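Local coordinates for glycosyl hydrolases family 31 family protein (Aspergillus niger, PDB 6DRU) that catalyses the hydrolytic release of alpha-xylose from the non-reducing terminal glucose of xyloglucan oligosaccharides, as a family 31 glycoside hydrolase, at residues Y228-L231 / Q232-S236. Sequence-based numbering, arbitrary orientation.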
loop_
_atom_site.group_PDB
_atom_site.type_symbol
_atom_site.label_atom_id
_atom_site.label_comp_id
_atom_site.label_asym_id
_atom_site.label_seq_id
_atom_site.Cartn_x
_atom_site.Cartn_y
_atom_site.Cartn_z
ATOM N N TYR A 228 13.149 -3.455 -42.835
ATOM C CA TYR A 228 13.514 -3.072 -41.476
ATOM C C TYR A 228 14.284 -1.762 -41.417
ATOM O O TYR A 228 14.275 -1.103 -40.372
ATOM C CB TYR A 228 14.344 -4.179 -40.823
ATOM C CG TYR A 228 13.584 -5.468 -40.625
ATOM C CD1 TYR A 228 13.602 -6.466 -41.592
ATOM C CD2 TYR A 228 12.837 -5.684 -39.474
ATOM C CE1 TYR A 228 12.902 -7.644 -41.415
ATOM C CE2 TYR A 228 12.134 -6.859 -39.289
ATOM C CZ TYR A 228 12.169 -7.835 -40.263
ATOM O OH TYR A 228 11.471 -9.008 -40.082
ATOM N N ASP A 229 14.950 -1.374 -42.507
ATOM C CA ASP A 229 15.664 -0.103 -42.517
ATOM C C ASP A 229 14.706 1.068 -42.357
ATOM O O ASP A 229 15.072 2.095 -41.773
ATOM C CB ASP A 229 16.476 0.034 -43.804
ATOM C CG ASP A 229 17.651 -0.923 -43.855
ATOM O OD1 ASP A 229 18.244 -1.188 -42.787
ATOM O OD2 ASP A 229 17.980 -1.411 -44.957
ATOM N N THR A 230 13.479 0.932 -42.862
ATOM C CA THR A 230 12.487 1.984 -42.680
ATOM C C THR A 230 11.989 2.023 -41.242
ATOM O O THR A 230 11.799 3.106 -40.676
ATOM C CB THR A 230 11.321 1.785 -43.647
ATOM O OG1 THR A 230 11.804 1.851 -44.995
ATOM C CG2 THR A 230 10.268 2.864 -43.445
ATOM N N LEU A 231 11.767 0.853 -40.636
ATOM C CA LEU A 231 11.370 0.805 -39.232
ATOM C C LEU A 231 12.375 1.540 -38.353
ATOM O O LEU A 231 11.995 2.345 -37.494
ATOM C CB LEU A 231 11.214 -0.646 -38.777
ATOM C CG LEU A 231 9.942 -1.373 -39.208
ATOM C CD1 LEU A 231 9.966 -2.815 -38.732
ATOM C CD2 LEU A 231 8.715 -0.655 -38.668
ATOM N N GLN A 232 13.669 1.285 -38.562
ATOM C CA GLN A 232 14.692 1.998 -37.804
ATOM C C GLN A 232 14.731 3.476 -38.167
ATOM O O GLN A 232 15.089 4.309 -37.327
ATOM C CB GLN A 232 16.061 1.357 -38.029
ATOM C CG GLN A 232 16.212 -0.009 -37.386
ATOM C CD GLN A 232 16.078 0.044 -35.876
ATOM O OE1 GLN A 232 16.637 0.926 -35.223
ATOM N NE2 GLN A 232 15.333 -0.900 -35.314
ATOM N N GLN A 233 14.374 3.822 -39.407
ATOM C CA GLN A 233 14.275 5.231 -39.773
ATOM C C GLN A 233 13.159 5.918 -38.998
ATOM O O GLN A 233 13.295 7.081 -38.598
ATOM C CB GLN A 233 14.043 5.370 -41.277
ATOM C CG GLN A 233 14.541 6.681 -41.870
ATOM C CD GLN A 233 14.005 6.922 -43.268
ATOM O OE1 GLN A 233 13.950 6.008 -44.090
ATOM N NE2 GLN A 233 13.613 8.159 -43.545
ATOM N N ARG A 234 12.048 5.211 -38.775
ATOM C CA ARG A 234 10.928 5.778 -38.033
ATOM C C ARG A 234 11.207 5.821 -36.535
ATOM O O ARG A 234 10.848 6.796 -35.865
ATOM C CB ARG A 234 9.660 4.975 -38.313
ATOM C CG ARG A 234 9.313 4.850 -39.788
ATOM C CD ARG A 234 8.663 6.113 -40.323
ATOM N NE ARG A 234 8.259 5.969 -41.718
ATOM C CZ ARG A 234 8.978 6.393 -42.752
ATOM N NH1 ARG A 234 10.144 6.991 -42.552
ATOM N NH2 ARG A 234 8.531 6.220 -43.989
ATOM N N ILE A 235 11.839 4.775 -35.995
ATOM C CA ILE A 235 12.145 4.740 -34.568
ATOM C C ILE A 235 13.090 5.877 -34.203
ATOM O O ILE A 235 12.893 6.578 -33.204
ATOM C CB ILE A 235 12.732 3.371 -34.177
ATOM C CG1 ILE A 235 11.683 2.269 -34.331
ATOM C CG2 ILE A 235 13.266 3.400 -32.753
ATOM C CD1 ILE A 235 12.248 0.868 -34.207
ATOM N N SER A 236 14.132 6.077 -35.014
ATOM C CA SER A 236 15.089 7.146 -34.745
ATOM C C SER A 236 14.452 8.520 -34.900
ATOM O O SER A 236 14.811 9.452 -34.172
ATOM C CB SER A 236 16.300 7.011 -35.668
ATOM O OG SER A 236 15.908 7.030 -37.031
#
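Thr230 and Arg234, one helical turn apart, run side by side and point the same way, so that a methyl group meets a flat cation. CG2 of Thr230 sits over the centre of one guanidinium face, with Arg234 CZ 3.8 Å from this methyl carbon. Two torsions arrange the pair: CG2 of Thr230 lies anti to the backbone N (chi1 -61° places OG1 beside that N), and the Arg234 chain bends at chi2 (-78°) to bring its end back alongside the threonine. The amide nitrogen of Gln233, NE2, lies in the guanidinium plane at its edge.

Four i to i+4 backbone bonds join the two segments, one of them between Thr230 and Arg234. Gln232 N donates to Tyr228 O (3.1 Å) and Gln233 N to Asp229 O (3.0 Å). Arg234 N reaches Thr230 O at 2.8 Å, and Ile235 N reaches Leu231 O at 2.9 Å. This is the regular pattern of an alpha-helix, here the opening turns of helix 228-239.

The polar ends engage other parts of the chain: Thr230 OG1 bonds to Asp227 just before the helix, and Gln233 NE2 to Glu53. Leu231 and Ile235 pack on Ala188 of strand 187-191, in a beta-sheet of the N-terminal region, whereas a salt bridge from Asp229 to Arg615 and a hydrogen bond from Tyr228 OH to Glu622 tie the helix to a later part of the chain.

The main hold on the guanidinium is the salt bridge from Arg234 NE to Asp27 OD2, whose carboxylate balances the positive charge, while the Thr230 methyl lies against one face. Together they probably limit the rotation of the group.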